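Local coordinates for fibrillarin-like rRNA/tRNA 2'-O-methyltransferase (Aeropyrum pernix, PDB 4DF3), which probably transfers methyl groups from S-adenosylmethionine to ribose 2'-hydroxyls of rRNA and tRNA at sites chosen by a guide RNA, at residues M1-R9 / V16-G24; G133-Y141 / I163-F171. The protein carries 2 engineered substitutions. All blocks are in the same frame, centred on the assembly; numbering follows the deposited sequence.

How the interactions relate
Interaction 1 comes first along the chain and is complete before interaction 2 begins. The pairing of 1-9 with 16-24 forms the first hairpin of the N-terminal antiparallel sheet, with strand 4-9 at one border of that sheet within the chain. Interaction 2 sits in the Rossmann-like methyltransferase fold, where the loop after strand 128-132, an outermost strand of the mixed sheet, packs on helix 160-171. The two centres are about 39 Å apart, on opposite sides of the chain's centre, and their nearest atoms are about 22 Å apart. Interaction 2 holds the adenine end of S-adenosylmethionine directly; interaction 1 builds a separate sheet and has no part in that grip.

Interaction 1. Residues M1-R9 / V16-G24; sequences MVEVVSVSR and VYVVELEDG. Engineered in segment 1-9: Ser8 (natural residue Arg), Arg9 (natural residue Glu).
Val7 and Arg9 of the first strand meet Val19 and Tyr17 of the second on one face of an antiparallel hairpin. Val7 CG1 rests 3.8 Å from Tyr17 CB, while its other methyl runs beside Val19, the two valines pointing the same way. The engineered Arg9 sends CG over one face of the Tyr17 ring, toward the rim, with CB 3.6 Å from Tyr17 CE1. With CG anti to the backbone N (chi1 -168°) and the chain extended to NE, its guanidinium lies only 14° from the ring plane, and Tyr17 OH sits over one guanidinium face. Nearer the N-terminus, Val4 CG1 presses tightly on Val19 CG1, 3.2 Å away, and also touches Leu21 CD2, which in turn meets Val2 CG1.

Beneath these side chains, the engineered Ser8 and Val18 form a hydrogen-bonded pair, Ser8 N giving to Val18 O at 2.9 Å and Val18 N to Ser8 O at 2.8 Å. Glu20 N donates to Ser6 O at 3.1 Å; Val5 N, at the corner of the chain, donates to Glu20 O at 2.9 Å. On the other face a water links Ser6 OG to Val18 O, and Ser6 OG lies alongside Glu20 CB.

Further out, Tyr52 meets the Tyr17 ring edge-to-face, and Val4 and Val7 pack on Phe45 and Tyr47 of strand 44-47. Val19 bonds through its backbone to Arg27 on the next strand. The whole is an antiparallel beta hairpin opening the N-terminal sheet of this fibrillarin, its valine face turned to strands 44-47 and 50-54.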
loop_
_atom_site.group_PDB
_atom_site.type_symbol
_atom_site.label_atom_id
_atom_site.label_comp_id
_atom_site.label_asym_id
_atom_site.label_seq_id
_atom_site.Cartn_x
_atom_site.Cartn_y
_atom_site.Cartn_z
ATOM N N MET A 1 24.872 -0.429 1.037
ATOM C CA MET A 1 24.561 -0.675 -0.417
ATOM C C MET A 1 24.659 -2.162 -0.819
ATOM O O MET A 1 25.690 -2.799 -0.592
ATOM C CB MET A 1 25.536 0.094 -1.323
ATOM C CG MET A 1 25.454 1.646 -1.364
ATOM S SD MET A 1 23.837 2.306 -1.845
ATOM C CE MET A 1 23.979 4.043 -1.380
ATOM N N VAL A 2 23.641 -2.704 -1.491
ATOM C CA VAL A 2 23.769 -4.043 -2.104
ATOM C C VAL A 2 24.116 -3.878 -3.614
ATOM O O VAL A 2 23.510 -3.040 -4.253
ATOM C CB VAL A 2 22.444 -4.869 -1.911
ATOM C CG1 VAL A 2 22.424 -6.073 -2.839
ATOM C CG2 VAL A 2 22.264 -5.282 -0.410
ATOM N N GLU A 3 25.084 -4.637 -4.166
ATOM C CA GLU A 3 25.468 -4.504 -5.602
ATOM C C GLU A 3 24.464 -5.169 -6.515
ATOM O O GLU A 3 23.911 -6.227 -6.206
ATOM C CB GLU A 3 26.857 -5.113 -5.908
ATOM C CG GLU A 3 27.988 -4.574 -5.042
ATOM C CD GLU A 3 28.356 -3.157 -5.389
ATOM O OE1 GLU A 3 27.885 -2.649 -6.444
ATOM O OE2 GLU A 3 29.118 -2.547 -4.595
ATOM N N VAL A 4 24.209 -4.561 -7.661
ATOM C CA VAL A 4 23.232 -5.148 -8.550
ATOM C C VAL A 4 23.792 -5.202 -9.951
ATOM O O VAL A 4 24.547 -4.299 -10.359
ATOM C CB VAL A 4 21.924 -4.319 -8.589
ATOM C CG1 VAL A 4 21.232 -4.301 -7.224
ATOM C CG2 VAL A 4 22.178 -2.942 -9.080
ATOM N N VAL A 5 23.321 -6.171 -10.713
ATOM C CA VAL A 5 23.782 -6.302 -12.110
ATOM C C VAL A 5 23.016 -5.419 -13.084
ATOM O O VAL A 5 23.554 -5.001 -14.113
ATOM C CB VAL A 5 23.875 -7.789 -12.577
ATOM C CG1 VAL A 5 24.779 -8.598 -11.621
ATOM C CG2 VAL A 5 22.552 -8.434 -12.737
ATOM N N SER A 6 21.757 -5.127 -12.757
ATOM C CA SER A 6 20.914 -4.261 -13.597
ATOM C C SER A 6 19.707 -3.794 -12.813
ATOM O O SER A 6 19.305 -4.441 -11.827
ATOM C CB SER A 6 20.374 -4.977 -14.816
ATOM O OG SER A 6 19.625 -6.110 -14.397
ATOM N N VAL A 7 19.149 -2.675 -13.262
ATOM C CA VAL A 7 17.916 -2.106 -12.684
ATOM C C VAL A 7 17.171 -1.654 -13.938
ATOM O O VAL A 7 17.742 -0.972 -14.789
ATOM C CB VAL A 7 18.194 -0.908 -11.714
ATOM C CG1 VAL A 7 16.869 -0.290 -11.207
ATOM C CG2 VAL A 7 19.082 -1.343 -10.484
ATOM N N SER A 8 15.905 -2.009 -14.085
ATOM C CA SER A 8 15.126 -1.481 -15.200
ATOM C C SER A 8 13.691 -1.310 -14.759
ATOM O O SER A 8 13.177 -2.152 -14.045
ATOM C CB SER A 8 15.232 -2.347 -16.472
ATOM O OG SER A 8 14.602 -3.597 -16.333
ATOM N N ARG A 9 13.065 -0.230 -15.161
ATOM C CA ARG A 9 11.653 -0.044 -14.793
ATOM C C ARG A 9 10.768 -1.140 -15.352
ATOM O O ARG A 9 10.908 -1.596 -16.474
ATOM C CB ARG A 9 11.193 1.336 -15.207
ATOM C CG ARG A 9 9.861 1.814 -14.673
ATOM C CD ARG A 9 9.602 3.175 -15.298
ATOM N NE ARG A 9 8.765 3.968 -14.399
ATOM C CZ ARG A 9 8.698 5.311 -14.555
ATOM N NH1 ARG A 9 9.335 5.865 -15.605
ATOM N NH2 ARG A 9 7.991 6.126 -13.778
ATOM N N VAL A 16 8.127 1.331 -10.364
ATOM C CA VAL A 16 8.639 0.113 -9.758
ATOM C C VAL A 16 9.701 -0.425 -10.713
ATOM O O VAL A 16 9.481 -0.422 -11.935
ATOM C CB VAL A 16 7.546 -0.952 -9.502
ATOM C CG1 VAL A 16 8.198 -2.199 -8.755
ATOM C CG2 VAL A 16 6.349 -0.303 -8.624
ATOM N N TYR A 17 10.787 -0.942 -10.146
ATOM C CA TYR A 17 12.025 -1.306 -10.861
ATOM C C TYR A 17 12.408 -2.717 -10.549
ATOM O O TYR A 17 12.296 -3.161 -9.398
ATOM C CB TYR A 17 13.188 -0.361 -10.440
ATOM C CG TYR A 17 12.902 1.081 -10.860
ATOM C CD1 TYR A 17 13.411 1.573 -12.091
ATOM C CD2 TYR A 17 12.118 1.923 -10.059
ATOM C CE1 TYR A 17 13.131 2.864 -12.535
ATOM C CE2 TYR A 17 11.833 3.250 -10.492
ATOM C CZ TYR A 17 12.355 3.674 -11.748
ATOM O OH TYR A 17 12.106 4.922 -12.180
ATOM N N VAL A 18 12.699 -3.456 -11.605
ATOM C CA VAL A 18 13.109 -4.819 -11.497
ATOM C C VAL A 18 14.619 -4.806 -11.349
ATOM O O VAL A 18 15.370 -4.127 -12.169
ATOM C CB VAL A 18 12.662 -5.658 -12.732
ATOM C CG1 VAL A 18 13.349 -7.035 -12.708
ATOM C CG2 VAL A 18 11.094 -5.818 -12.733
ATOM N N VAL A 19 15.072 -5.456 -10.283
ATOM C CA VAL A 19 16.485 -5.400 -9.867
ATOM C C VAL A 19 17.042 -6.829 -9.960
ATOM O O VAL A 19 16.504 -7.732 -9.346
ATOM C CB VAL A 19 16.656 -4.820 -8.416
ATOM C CG1 VAL A 19 18.140 -4.905 -7.915
ATOM C CG2 VAL A 19 16.127 -3.396 -8.322
ATOM N N GLU A 20 18.139 -7.047 -10.702
ATOM C CA GLU A 20 18.738 -8.356 -10.688
ATOM C C GLU A 20 19.983 -8.334 -9.816
ATOM O O GLU A 20 20.882 -7.507 -10.035
ATOM C CB GLU A 20 19.124 -8.784 -12.109
ATOM C CG GLU A 20 19.958 -10.093 -12.138
ATOM C CD GLU A 20 19.982 -10.730 -13.519
ATOM O OE1 GLU A 20 19.288 -10.219 -14.438
ATOM O OE2 GLU A 20 20.682 -11.738 -13.652
ATOM N N LEU A 21 20.069 -9.251 -8.858
ATOM C CA LEU A 21 21.248 -9.301 -7.979
ATOM C C LEU A 21 22.370 -10.185 -8.570
ATOM O O LEU A 21 22.198 -10.760 -9.652
ATOM C CB LEU A 21 20.882 -9.689 -6.545
ATOM C CG LEU A 21 19.669 -9.022 -5.873
ATOM C CD1 LEU A 21 19.348 -9.690 -4.545
ATOM C CD2 LEU A 21 19.869 -7.513 -5.598
ATOM N N GLU A 22 23.527 -10.212 -7.896
ATOM C CA GLU A 22 24.687 -11.050 -8.308
ATOM C C GLU A 22 24.356 -12.436 -8.914
ATOM O O GLU A 22 24.926 -12.837 -9.948
ATOM C CB GLU A 22 25.607 -11.238 -7.109
ATOM C CG GLU A 22 26.082 -9.920 -6.423
ATOM C CD GLU A 22 27.278 -10.184 -5.568
ATOM O OE1 GLU A 22 27.482 -11.379 -5.260
ATOM O OE2 GLU A 22 28.040 -9.240 -5.214
ATOM N N ASP A 23 23.424 -13.157 -8.275
ATOM C CA ASP A 23 23.161 -14.580 -8.579
ATOM C C ASP A 23 22.060 -14.811 -9.623
ATOM O O ASP A 23 21.585 -15.953 -9.844
ATOM C CB ASP A 23 22.803 -15.318 -7.289
ATOM C CG ASP A 23 21.748 -14.601 -6.462
ATOM O OD1 ASP A 23 21.319 -13.489 -6.804
ATOM O OD2 ASP A 23 21.320 -15.165 -5.438
ATOM N N GLY A 24 21.642 -13.715 -10.251
ATOM C CA GLY A 24 20.514 -13.747 -11.142
ATOM C C GLY A 24 19.128 -13.695 -10.488
ATOM O O GLY A 24 18.155 -13.671 -11.238
HETATM O O HOH W 1 16.874 -5.612 -14.060
#

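Interaction 2. Residues G133-Y141 / I163-F171; sequences GDARFPEKY and IVVRNARFF. With SAM (S-adenosylmethionine), chain C.
Asn167, on helix 160-171, carries the polar side of the contact with loop 133-141. Its ND2 donates to Ala135 O at 2.9 Å, in both the amide and carbonyl planes, and also to Ile163 O one turn back. Its OD1 accepts from Tyr141 OH on a lone pair, 2.7 Å away. With both ends engaged, the amide is held against flipping; an alanine here would probably leave Ala135 O and the Tyr141 hydroxyl without these partners and weaken the loop's hold. Arg166, bent at chi3 (-59°), brings NH1 to a lone pair of Arg136 O at 2.8 Å.

Apolar contacts lie beside these bonds. Pro138 CG meets both Arg166 CG and Phe170 CD2, the latter 3.7 Å away, and CB sits against Phe171. The Tyr141 and Phe171 rings meet rim to rim, while Ile163 CG2 touches Ala135 CB.

Charge and ligand lie on the loop's other flank. Arg136 grips the Asp134 carboxylate side-on, NH2 to OD2 at 2.7 Å. Asp134 OD1 also accepts from Arg136 N, an Asx turn, and from adenine N6, while Ala135 N donates to adenine N1 at 2.9 Å. The helix thus anchors, through Ala135 O, the residue whose N-H reads the adenine of S-adenosylmethionine.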
loop_
_atom_site.group_PDB
_atom_site.type_symbol
_atom_site.label_atom_id
_atom_site.label_comp_id
_atom_site.label_asym_id
_atom_site.label_seq_id
_atom_site.Cartn_x
_atom_site.Cartn_y
_atom_site.Cartn_z
ATOM N N GLY A 133 -5.848 9.265 14.274
ATOM C CA GLY A 133 -7.271 9.117 14.431
ATOM C C GLY A 133 -7.670 7.718 14.173
ATOM O O GLY A 133 -6.869 6.926 13.647
ATOM N N ASP A 134 -8.902 7.411 14.562
ATOM C CA ASP A 134 -9.452 6.134 14.386
ATOM C C ASP A 134 -10.183 6.134 13.046
ATOM O O ASP A 134 -11.112 6.928 12.835
ATOM C CB ASP A 134 -10.374 5.847 15.570
ATOM C CG ASP A 134 -10.912 4.470 15.591
ATOM O OD1 ASP A 134 -11.279 3.952 14.515
ATOM O OD2 ASP A 134 -11.060 3.901 16.711
ATOM N N ALA A 135 -9.805 5.198 12.169
ATOM C CA ALA A 135 -10.409 5.102 10.829
ATOM C C ALA A 135 -11.920 4.819 10.893
ATOM O O ALA A 135 -12.627 5.011 9.924
ATOM C CB ALA A 135 -9.652 3.957 10.058
ATOM N N ARG A 136 -12.464 4.413 12.049
ATOM C CA ARG A 136 -13.920 4.186 12.121
ATOM C C ARG A 136 -14.705 5.485 12.085
ATOM O O ARG A 136 -15.916 5.430 11.822
ATOM C CB ARG A 136 -14.314 3.400 13.386
ATOM C CG ARG A 136 -13.825 1.946 13.283
ATOM C CD ARG A 136 -14.013 1.108 14.600
ATOM N NE ARG A 136 -13.241 1.688 15.690
ATOM C CZ ARG A 136 -13.404 1.438 16.991
ATOM N NH1 ARG A 136 -14.337 0.571 17.416
ATOM N NH2 ARG A 136 -12.617 2.055 17.857
ATOM N N PHE A 137 -14.029 6.602 12.392
ATOM C CA PHE A 137 -14.733 7.911 12.576
ATOM C C PHE A 137 -14.187 8.949 11.593
ATOM O O PHE A 137 -13.540 9.916 11.986
ATOM C CB PHE A 137 -14.639 8.397 14.056
ATOM C CG PHE A 137 -14.897 7.316 15.066
ATOM C CD1 PHE A 137 -16.147 6.695 15.171
ATOM C CD2 PHE A 137 -13.906 6.913 15.934
ATOM C CE1 PHE A 137 -16.384 5.658 16.126
ATOM C CE2 PHE A 137 -14.136 5.866 16.870
ATOM C CZ PHE A 137 -15.391 5.275 16.989
ATOM N N PRO A 138 -14.417 8.748 10.292
ATOM C CA PRO A 138 -13.759 9.657 9.331
ATOM C C PRO A 138 -14.315 11.103 9.415
ATOM O O PRO A 138 -13.707 12.065 8.951
ATOM C CB PRO A 138 -14.110 9.026 7.983
ATOM C CG PRO A 138 -15.395 8.156 8.318
ATOM C CD PRO A 138 -15.106 7.608 9.634
ATOM N N GLU A 139 -15.494 11.244 10.018
ATOM C CA GLU A 139 -16.015 12.615 10.206
ATOM C C GLU A 139 -15.064 13.493 11.044
ATOM O O GLU A 139 -14.942 14.707 10.778
ATOM C CB GLU A 139 -17.451 12.585 10.762
ATOM C CG GLU A 139 -17.973 14.023 11.193
ATOM C CD GLU A 139 -17.651 14.408 12.625
ATOM O OE1 GLU A 139 -17.154 13.564 13.422
ATOM O OE2 GLU A 139 -17.929 15.569 13.014
ATOM N N LYS A 140 -14.320 12.889 11.947
ATOM C CA LYS A 140 -13.430 13.637 12.836
ATOM C C LYS A 140 -12.174 14.080 12.096
ATOM O O LYS A 140 -11.437 14.910 12.645
ATOM C CB LYS A 140 -12.971 12.790 14.037
ATOM C CG LYS A 140 -14.089 12.308 14.914
ATOM C CD LYS A 140 -13.735 11.226 15.971
ATOM C CE LYS A 140 -13.037 11.730 17.253
ATOM N NZ LYS A 140 -13.593 12.949 17.985
ATOM N N TYR A 141 -11.898 13.521 10.903
ATOM C CA TYR A 141 -10.760 14.013 10.115
ATOM C C TYR A 141 -11.128 14.491 8.703
ATOM O O TYR A 141 -10.247 14.783 7.882
ATOM C CB TYR A 141 -9.550 13.040 10.160
ATOM C CG TYR A 141 -9.847 11.640 9.740
ATOM C CD1 TYR A 141 -9.927 11.304 8.364
ATOM C CD2 TYR A 141 -9.876 10.596 10.681
ATOM C CE1 TYR A 141 -10.211 10.039 7.987
ATOM C CE2 TYR A 141 -10.133 9.295 10.298
ATOM C CZ TYR A 141 -10.237 9.022 8.965
ATOM O OH TYR A 141 -10.474 7.721 8.657
ATOM N N ILE A 163 -15.565 -0.043 7.426
ATOM C CA ILE A 163 -14.686 1.139 7.659
ATOM C C ILE A 163 -14.291 1.704 6.292
ATOM O O ILE A 163 -14.303 2.954 6.071
ATOM C CB ILE A 163 -13.429 0.745 8.448
ATOM C CG1 ILE A 163 -13.848 0.238 9.832
ATOM C CG2 ILE A 163 -12.342 1.916 8.464
ATOM C CD1 ILE A 163 -12.694 -0.309 10.626
ATOM N N VAL A 164 -13.889 0.786 5.391
ATOM C CA VAL A 164 -13.570 1.211 4.005
ATOM C C VAL A 164 -14.701 1.957 3.338
ATOM O O VAL A 164 -14.454 3.055 2.750
ATOM C CB VAL A 164 -13.104 0.041 3.142
ATOM C CG1 VAL A 164 -13.036 0.398 1.626
ATOM C CG2 VAL A 164 -11.690 -0.458 3.695
ATOM N N VAL A 165 -15.924 1.380 3.390
ATOM C CA VAL A 165 -17.048 2.027 2.680
ATOM C C VAL A 165 -17.312 3.426 3.217
ATOM O O VAL A 165 -17.593 4.369 2.464
ATOM C CB VAL A 165 -18.278 1.090 2.727
ATOM C CG1 VAL A 165 -19.546 1.810 2.360
ATOM C CG2 VAL A 165 -17.996 -0.120 1.777
ATOM N N ARG A 166 -17.249 3.553 4.544
ATOM C CA ARG A 166 -17.520 4.835 5.231
ATOM C C ARG A 166 -16.523 5.898 4.814
ATOM O O ARG A 166 -16.887 7.047 4.468
ATOM C CB ARG A 166 -17.416 4.605 6.726
ATOM C CG ARG A 166 -18.004 5.763 7.580
ATOM C CD ARG A 166 -17.971 5.370 9.013
ATOM N NE ARG A 166 -18.738 4.130 9.252
ATOM C CZ ARG A 166 -18.323 3.137 10.024
ATOM N NH1 ARG A 166 -17.182 3.213 10.698
ATOM N NH2 ARG A 166 -19.093 2.057 10.165
ATOM N N ASN A 167 -15.229 5.536 4.878
ATOM C CA ASN A 167 -14.216 6.439 4.354
ATOM C C ASN A 167 -14.385 6.735 2.836
ATOM O O ASN A 167 -14.155 7.854 2.375
ATOM C CB ASN A 167 -12.843 5.889 4.646
ATOM C CG ASN A 167 -12.429 6.161 6.074
ATOM O OD1 ASN A 167 -11.688 7.126 6.329
ATOM N ND2 ASN A 167 -12.904 5.312 7.036
ATOM N N ALA A 168 -14.712 5.738 2.043
ATOM C CA ALA A 168 -14.812 5.990 0.597
ATOM C C ALA A 168 -15.913 6.997 0.342
ATOM O O ALA A 168 -15.796 7.840 -0.539
ATOM C CB ALA A 168 -15.120 4.680 -0.208
ATOM N N ARG A 169 -17.044 6.847 1.051
ATOM C CA ARG A 169 -18.179 7.826 0.850
ATOM C C ARG A 169 -17.778 9.270 1.091
ATOM O O ARG A 169 -18.179 10.183 0.331
ATOM C CB ARG A 169 -19.384 7.427 1.739
ATOM C CG ARG A 169 -20.168 6.291 1.082
ATOM C CD ARG A 169 -21.178 5.545 1.954
ATOM N NE ARG A 169 -21.905 4.579 1.111
ATOM C CZ ARG A 169 -22.679 3.574 1.558
ATOM N NH1 ARG A 169 -22.841 3.353 2.869
ATOM N NH2 ARG A 169 -23.292 2.767 0.676
ATOM N N PHE A 170 -16.947 9.494 2.116
ATOM C CA PHE A 170 -16.445 10.815 2.414
ATOM C C PHE A 170 -15.396 11.328 1.436
ATOM O O PHE A 170 -15.409 12.511 1.098
ATOM C CB PHE A 170 -15.831 10.858 3.803
ATOM C CG PHE A 170 -16.822 11.052 4.889
ATOM C CD1 PHE A 170 -17.304 12.331 5.180
ATOM C CD2 PHE A 170 -17.238 9.973 5.641
ATOM C CE1 PHE A 170 -18.250 12.518 6.209
ATOM C CE2 PHE A 170 -18.195 10.151 6.690
ATOM C CZ PHE A 170 -18.672 11.407 6.972
ATOM N N PHE A 171 -14.518 10.464 0.945
ATOM C CA PHE A 171 -13.259 10.954 0.331
ATOM C C PHE A 171 -12.901 10.451 -1.075
ATOM O O PHE A 171 -12.066 11.048 -1.697
ATOM C CB PHE A 171 -12.051 10.575 1.234
ATOM C CG PHE A 171 -12.167 11.120 2.653
ATOM C CD1 PHE A 171 -12.284 12.489 2.872
ATOM C CD2 PHE A 171 -12.304 10.244 3.739
ATOM C CE1 PHE A 171 -12.438 12.980 4.233
ATOM C CE2 PHE A 171 -12.426 10.685 5.071
ATOM C CZ PHE A 171 -12.493 12.091 5.327
HETATM N N SAM C . -0.129 -0.953 6.368
HETATM C CA SAM C . 1.097 -1.178 7.187
HETATM C C SAM C . 2.214 -1.573 6.217
HETATM O O SAM C . 1.960 -2.210 5.173
HETATM O OXT SAM C . 3.371 -1.255 6.469
HETATM C CB SAM C . 0.916 -2.318 8.248
HETATM C CG SAM C . -0.349 -1.971 9.014
HETATM S SD SAM C . -0.544 -2.763 10.635
HETATM C CE SAM C . -1.074 -4.329 9.898
HETATM C "C5'" SAM C . -2.175 -2.114 11.157
HETATM C "C4'" SAM C . -2.103 -0.742 11.833
HETATM O "O4'" SAM C . -3.373 -0.098 11.911
HETATM C "C3'" SAM C . -1.581 -0.709 13.262
HETATM O "O3'" SAM C . -0.452 0.170 13.227
HETATM C "C2'" SAM C . -2.753 -0.275 14.155
HETATM O "O2'" SAM C . -2.341 0.547 15.225
HETATM C "C1'" SAM C . -3.616 0.523 13.186
HETATM N N9 SAM C . -5.070 0.435 13.426
HETATM C C8 SAM C . -5.860 -0.637 13.859
HETATM N N7 SAM C . -7.179 -0.205 13.926
HETATM C C5 SAM C . -7.230 1.084 13.562
HETATM C C6 SAM C . -8.287 1.971 13.432
HETATM N N6 SAM C . -9.610 1.665 13.720
HETATM N N1 SAM C . -7.875 3.216 12.976
HETATM C C2 SAM C . -6.606 3.669 12.663
HETATM N N3 SAM C . -5.573 2.758 12.796
HETATM C C4 SAM C . -5.908 1.524 13.260
#